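Local coordinates for protein putative solute-binding component of ABC transporter (Clostridium phytofermentans, PDB 4YS6) that binds beta-D-glucopyranose between its two lobes and probably serves as the sugar-capturing, solute-binding component of an ABC transporter, at residues 267-272 and 286-291; 214-219 and 246-251. All blocks are in the same frame, centred on the assembly; numbering follows the deposited sequence.

Contact 1 of 2, residues 267-272 and 286-291; sequences IVTGQD and QSMSIF. With BGC (beta-D-glucopyranose), chain D.
Val268 and Ser287 form one of two backbone bonds that join residues 267-272 to 286-291. Ser287 N donates to Val268 O at 2.9 Å. At the other end, Asp272 N donates to Ile290 O at 2.8 Å. The two bonds sit at opposite ends of the contact, and the chains between them run the same general way, 44° apart.

Side chains pack between and beside these bonds. Met288 is a selenomethionine. Its selenium lies 3.8 Å from Thr269 CB, and the two side chains run alongside each other. The bend at chi2 (83°) brings the selenium alongside Thr269. Ile290 CG1 touches Gly270 O at 3.7 Å, while its CB meets Gln271 CG. Gln286 is extended, and its CG lies against Val268 O.

This pairing lies in the second lobe of a type I periplasmic-binding-protein fold. Strand 267-268 is the edge of the lobe's parallel sheet. Strand 289-291 instead pairs with strand 331-339 and leads toward the other lobe.

Most of the polar side-chain ends are bonded to residues outside the two segments. Gln286 NE2 gives a nearly straight bond to Met288 O (2.9 Å, 174°), in its own amide plane but above the carbonyl plane. The same nitrogen also bonds to Asp247 OD1, and Gln286 OE1 accepts from Asn277. Ser289 OG is bonded to Asp247 and Cys273. Gln271 OE1 pairs with Lys292, and Thr269 OG1 with Cys244 O.

The sugar is gripped at the end of 267-272. Asp272 spreads its carboxylate over two neighbouring hydroxyls: glucose O3 donates to Asp272 OD1 at 2.7 Å, and glucose O4 to Asp272 OD2 at 2.5 Å. Lys292 also bonds to the glucose.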
loop_
_atom_site.group_PDB
_atom_site.type_symbol
_atom_site.label_atom_id
_atom_site.label_comp_id
_atom_site.label_asym_id
_atom_site.label_seq_id
_atom_site.Cartn_x
_atom_site.Cartn_y
_atom_site.Cartn_z
ATOM N N ILE A 267 -1.951 -17.189 -11.055
ATOM C CA ILE A 267 -1.000 -16.225 -10.530
ATOM C C ILE A 267 -1.750 -15.268 -9.616
ATOM O O ILE A 267 -2.820 -14.761 -9.984
ATOM C CB ILE A 267 -0.316 -15.413 -11.641
ATOM C CG1 ILE A 267 0.425 -16.320 -12.610
ATOM C CG2 ILE A 267 0.621 -14.383 -11.019
ATOM C CD1 ILE A 267 0.798 -15.622 -13.909
ATOM N N VAL A 268 -1.223 -15.055 -8.409
ATOM C CA VAL A 268 -1.779 -14.040 -7.496
ATOM C C VAL A 268 -0.644 -13.181 -6.967
ATOM O O VAL A 268 0.305 -13.704 -6.384
ATOM C CB VAL A 268 -2.521 -14.665 -6.303
ATOM C CG1 VAL A 268 -3.077 -13.577 -5.384
ATOM C CG2 VAL A 268 -3.661 -15.605 -6.789
ATOM N N THR A 269 -0.732 -11.879 -7.217
ATOM C CA THR A 269 0.260 -10.910 -6.756
ATOM C C THR A 269 -0.164 -10.275 -5.436
ATOM O O THR A 269 -1.268 -10.504 -4.940
ATOM C CB THR A 269 0.491 -9.788 -7.791
ATOM O OG1 THR A 269 -0.708 -9.027 -7.979
ATOM C CG2 THR A 269 0.913 -10.370 -9.127
ATOM N N GLY A 270 0.713 -9.457 -4.868
ATOM C CA GLY A 270 0.410 -8.749 -3.658
ATOM C C GLY A 270 1.493 -7.771 -3.287
ATOM O O GLY A 270 2.385 -7.459 -4.074
ATOM N N GLN A 271 1.401 -7.274 -2.069
ATOM C CA GLN A 271 2.358 -6.326 -1.541
ATOM C C GLN A 271 2.191 -6.221 -0.016
ATOM O O GLN A 271 1.061 -6.169 0.474
ATOM C CB GLN A 271 2.159 -4.977 -2.227
ATOM C CG GLN A 271 2.814 -3.843 -1.572
ATOM C CD GLN A 271 2.423 -2.487 -2.168
ATOM O OE1 GLN A 271 3.180 -1.557 -2.046
ATOM N NE2 GLN A 271 1.244 -2.383 -2.833
ATOM N N ASP A 272 3.330 -6.170 0.680
ATOM C CA ASP A 272 3.508 -5.860 2.118
ATOM C C ASP A 272 4.120 -7.033 2.897
ATOM O O ASP A 272 4.622 -6.838 4.012
ATOM C CB ASP A 272 2.213 -5.502 2.881
ATOM C CG ASP A 272 1.608 -4.173 2.479
ATOM O OD1 ASP A 272 2.225 -3.395 1.720
ATOM O OD2 ASP A 272 0.495 -3.899 3.000
ATOM N N GLN A 286 -0.226 -18.006 -2.974
ATOM C CA GLN A 286 0.071 -16.672 -3.479
ATOM C C GLN A 286 1.446 -16.749 -4.136
ATOM O O GLN A 286 2.357 -17.409 -3.632
ATOM C CB GLN A 286 0.034 -15.641 -2.366
ATOM C CG GLN A 286 0.428 -14.270 -2.822
ATOM C CD GLN A 286 0.049 -13.179 -1.851
ATOM O OE1 GLN A 286 -0.897 -13.302 -1.074
ATOM N NE2 GLN A 286 0.771 -12.082 -1.922
ATOM N N SER A 287 1.590 -16.107 -5.281
ATOM C CA SER A 287 2.814 -16.243 -6.092
ATOM C C SER A 287 3.996 -15.433 -5.591
ATOM O O SER A 287 5.145 -15.889 -5.613
ATOM C CB SER A 287 2.523 -15.807 -7.536
ATOM O OG SER A 287 1.453 -16.555 -8.071
HETATM N N MSE A 288 3.705 -14.205 -5.205
HETATM C CA MSE A 288 4.738 -13.264 -4.817
HETATM C C MSE A 288 4.113 -12.164 -3.977
HETATM O O MSE A 288 2.873 -12.012 -3.915
HETATM C CB MSE A 288 5.406 -12.668 -6.058
HETATM C CG MSE A 288 4.455 -11.897 -6.952
HETATM SE SE MSE A 288 4.085 -10.025 -6.461
HETATM C CE MSE A 288 5.388 -9.108 -7.594
ATOM N N SER A 289 4.978 -11.397 -3.327
ATOM C CA SER A 289 4.573 -10.195 -2.674
ATOM C C SER A 289 5.728 -9.207 -2.825
ATOM O O SER A 289 6.707 -9.467 -3.526
ATOM C CB SER A 289 4.190 -10.451 -1.208
ATOM O OG SER A 289 3.597 -9.299 -0.594
ATOM N N ILE A 290 5.552 -8.029 -2.282
ATOM C CA ILE A 290 6.566 -6.983 -2.360
ATOM C C ILE A 290 6.865 -6.626 -0.926
ATOM O O ILE A 290 5.949 -6.347 -0.150
ATOM C CB ILE A 290 6.073 -5.742 -3.154
ATOM C CG1 ILE A 290 5.743 -6.070 -4.618
ATOM C CG2 ILE A 290 7.092 -4.587 -3.056
ATOM C CD1 ILE A 290 6.876 -6.511 -5.445
ATOM N N PHE A 291 8.137 -6.645 -0.562
ATOM C CA PHE A 291 8.551 -6.314 0.787
ATOM C C PHE A 291 8.923 -4.839 0.853
ATOM O O PHE A 291 9.794 -4.370 0.132
ATOM C CB PHE A 291 9.734 -7.156 1.241
ATOM C CG PHE A 291 10.269 -6.781 2.598
ATOM C CD1 PHE A 291 9.437 -6.760 3.712
ATOM C CD2 PHE A 291 11.606 -6.487 2.769
ATOM C CE1 PHE A 291 9.944 -6.429 4.964
ATOM C CE2 PHE A 291 12.111 -6.174 4.008
ATOM C CZ PHE A 291 11.265 -6.141 5.112
HETATM C C2 BGC D . 0.041 1.114 1.289
HETATM C C3 BGC D . 0.070 -0.374 1.155
HETATM C C4 BGC D . -0.979 -1.036 1.946
HETATM C C5 BGC D . -2.339 -0.467 1.685
HETATM C C6 BGC D . -3.409 -0.970 2.631
HETATM C C1 BGC D . -1.340 1.640 0.848
HETATM O O1 BGC D . -1.445 2.920 0.961
HETATM O O2 BGC D . 1.045 1.697 0.468
HETATM O O3 BGC D . 1.416 -0.807 1.585
HETATM O O4 BGC D . -1.077 -2.445 1.621
HETATM O O5 BGC D . -2.253 0.981 1.847
HETATM O O6 BGC D . -2.979 -0.940 3.983
#

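Contact 2 of 2, residues 214-219 and 246-251; sequences AGWSTE and NDSTAL. With BGC (beta-D-glucopyranose), chain D.
Trp216 and Asn246 meet each other and the glucose. One face of the indole meets the C5/C6 side of the sugar, with glucose C5 3.6 Å above the ring plane and over its centre, a CH-pi contact of the kind common in sugar-binding sites. Asn246 ND2 donates to glucose O4 at 2.9 Å. The amide crosses the indole obliquely, the planes 53° apart, with Asn246 CG 3.3 Å from Trp216 CE3.

The next shell fixes these two groups. Asn246 ND2 also donates to Ser248 OG, close to the amide plane, and so has two acceptors. Ser248 OG in turn donates to Trp216 O at 2.6 Å, in the carbonyl plane. Its chi1 of 65° sets OG between its own backbone N and carbonyl carbon, where it can reach both partners. The hydroxyl thus links the amide to the tryptophan backbone. Asn246 is the N-cap of helix 247-260: its OD1 accepts from Thr249 N at 2.9 Å, from above the carbonyl plane. The cap limits rotation of the amide whose N-H is given to the sugar. Trp216 NE1 is held by Asp176, which also bonds to the glucose.

Further out, Thr218 OG1 donates to Ser248 O at 2.8 Å, tilted 32° from the carbonyl plane. Thr218 CG2 packs on Leu251 CG at 4.0 Å. Ser217 caps helix 218-232 through Thr220 N. The contact therefore joins the first turns of helices 218-232 and 247-260. Helix 177-195 touches Trp216, and helix 275-282 lies against Leu251. Strand 241-244 ends just before Asn246, and Thr249 touches its Cys244.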
loop_
_atom_site.group_PDB
_atom_site.type_symbol
_atom_site.label_atom_id
_atom_site.label_comp_id
_atom_site.label_asym_id
_atom_site.label_seq_id
_atom_site.Cartn_x
_atom_site.Cartn_y
_atom_site.Cartn_z
ATOM N N ALA A 214 -12.934 -0.901 -1.704
ATOM C CA ALA A 214 -13.180 0.003 -0.586
ATOM C C ALA A 214 -12.463 -0.400 0.712
ATOM O O ALA A 214 -12.530 -1.557 1.153
ATOM C CB ALA A 214 -14.682 0.095 -0.342
ATOM N N GLY A 215 -11.749 0.561 1.307
ATOM C CA GLY A 215 -11.017 0.338 2.534
ATOM C C GLY A 215 -9.889 -0.663 2.471
ATOM O O GLY A 215 -9.400 -1.090 3.516
ATOM N N TRP A 216 -9.475 -1.055 1.260
ATOM C CA TRP A 216 -8.501 -2.120 1.086
ATOM C C TRP A 216 -8.967 -3.411 1.785
ATOM O O TRP A 216 -8.146 -4.259 2.209
ATOM C CB TRP A 216 -7.142 -1.704 1.629
ATOM C CG TRP A 216 -6.397 -0.633 0.869
ATOM C CD1 TRP A 216 -6.341 0.707 1.137
ATOM C CD2 TRP A 216 -5.531 -0.850 -0.250
ATOM N NE1 TRP A 216 -5.484 1.322 0.259
ATOM C CE2 TRP A 216 -4.991 0.393 -0.613
ATOM C CE3 TRP A 216 -5.167 -1.986 -0.988
ATOM C CZ2 TRP A 216 -4.086 0.531 -1.678
ATOM C CZ3 TRP A 216 -4.282 -1.839 -2.043
ATOM C CH2 TRP A 216 -3.747 -0.602 -2.366
ATOM N N SER A 217 -10.291 -3.556 1.884
ATOM C CA SER A 217 -10.881 -4.591 2.714
ATOM C C SER A 217 -10.748 -6.005 2.157
ATOM O O SER A 217 -11.162 -6.302 1.038
ATOM C CB SER A 217 -12.364 -4.273 2.939
ATOM O OG SER A 217 -13.030 -5.370 3.533
ATOM N N THR A 218 -10.164 -6.879 2.969
ATOM C CA THR A 218 -10.094 -8.293 2.642
ATOM C C THR A 218 -11.481 -8.864 2.407
ATOM O O THR A 218 -11.692 -9.597 1.439
ATOM C CB THR A 218 -9.397 -9.078 3.763
ATOM O OG1 THR A 218 -8.059 -8.615 3.880
ATOM C CG2 THR A 218 -9.394 -10.578 3.462
ATOM N N GLU A 219 -12.440 -8.516 3.261
ATOM C CA GLU A 219 -13.785 -9.073 3.129
ATOM C C GLU A 219 -14.468 -8.612 1.852
ATOM O O GLU A 219 -15.146 -9.397 1.168
ATOM C CB GLU A 219 -14.652 -8.697 4.332
ATOM C CG GLU A 219 -16.015 -9.383 4.307
ATOM C CD GLU A 219 -16.802 -9.210 5.597
ATOM O OE1 GLU A 219 -16.224 -8.728 6.596
ATOM O OE2 GLU A 219 -18.004 -9.562 5.612
ATOM N N ASN A 246 -2.292 -5.385 -3.384
ATOM C CA ASN A 246 -1.644 -5.601 -2.100
ATOM C C ASN A 246 -2.059 -6.899 -1.453
ATOM O O ASN A 246 -2.864 -7.654 -1.980
ATOM C CB ASN A 246 -1.919 -4.431 -1.140
ATOM C CG ASN A 246 -3.252 -4.559 -0.425
ATOM O OD1 ASN A 246 -4.216 -5.133 -0.958
ATOM N ND2 ASN A 246 -3.311 -4.066 0.816
ATOM N N ASP A 247 -1.513 -7.153 -0.285
ATOM C CA ASP A 247 -1.794 -8.399 0.406
ATOM C C ASP A 247 -3.206 -8.468 1.006
ATOM O O ASP A 247 -3.811 -9.533 0.993
ATOM C CB ASP A 247 -0.757 -8.618 1.483
ATOM C CG ASP A 247 0.570 -9.232 0.951
ATOM O OD1 ASP A 247 0.747 -9.432 -0.277
ATOM O OD2 ASP A 247 1.437 -9.524 1.812
ATOM N N SER A 248 -3.778 -7.376 1.511
ATOM C CA SER A 248 -5.107 -7.509 2.110
ATOM C C SER A 248 -6.131 -7.866 1.026
ATOM O O SER A 248 -7.032 -8.693 1.276
ATOM C CB SER A 248 -5.521 -6.248 2.899
ATOM O OG SER A 248 -5.680 -5.102 2.077
ATOM N N THR A 249 -5.980 -7.337 -0.191
ATOM C CA THR A 249 -6.897 -7.734 -1.251
ATOM C C THR A 249 -6.565 -9.139 -1.750
ATOM O O THR A 249 -7.476 -9.945 -1.972
ATOM C CB THR A 249 -6.916 -6.731 -2.419
ATOM O OG1 THR A 249 -5.624 -6.608 -3.007
ATOM C CG2 THR A 249 -7.390 -5.362 -1.934
ATOM N N ALA A 250 -5.284 -9.461 -1.872
ATOM C CA ALA A 250 -4.913 -10.815 -2.273
ATOM C C ALA A 250 -5.446 -11.876 -1.322
ATOM O O ALA A 250 -5.820 -12.979 -1.749
ATOM C CB ALA A 250 -3.399 -10.928 -2.390
ATOM N N LEU A 251 -5.422 -11.588 -0.031
ATOM C CA LEU A 251 -5.943 -12.531 0.954
ATOM C C LEU A 251 -7.425 -12.843 0.739
ATOM O O LEU A 251 -7.863 -13.989 0.874
ATOM C CB LEU A 251 -5.726 -11.992 2.354
ATOM C CG LEU A 251 -6.094 -12.920 3.489
ATOM C CD1 LEU A 251 -5.275 -14.203 3.393
ATOM C CD2 LEU A 251 -5.839 -12.214 4.810
HETATM C C2 BGC D . 0.041 1.114 1.289
HETATM C C3 BGC D . 0.070 -0.374 1.155
HETATM C C4 BGC D . -0.979 -1.036 1.946
HETATM C C5 BGC D . -2.339 -0.467 1.685
HETATM C C6 BGC D . -3.409 -0.970 2.631
HETATM C C1 BGC D . -1.340 1.640 0.848
HETATM O O1 BGC D . -1.445 2.920 0.961
HETATM O O2 BGC D . 1.045 1.697 0.468
HETATM O O3 BGC D . 1.416 -0.807 1.585
HETATM O O4 BGC D . -1.077 -2.445 1.621
HETATM O O5 BGC D . -2.253 0.981 1.847
HETATM O O6 BGC D . -2.979 -0.940 3.983
#

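How the contacts relate
From the N terminus, residues 214-219 come first and lead into helix 218-232. The chain then passes through strand 241-244 to residues 246-251, where contact 2 closes its loop. Helix 247-260 carries it on to strand 267-268. Helix 275-282 follows, and residues 286-291 close contact 1. The two loops lie in series, neither nested nor crossed. Contact 2 ties two helix starts together; contact 1 ties the edge of the parallel sheet to strand 289-291 of the other sheet. They touch directly: Asp247 N lies 2.9 Å from Gln271 O, a probable hydrogen bond. Both reach the same glucose, meeting at its O4.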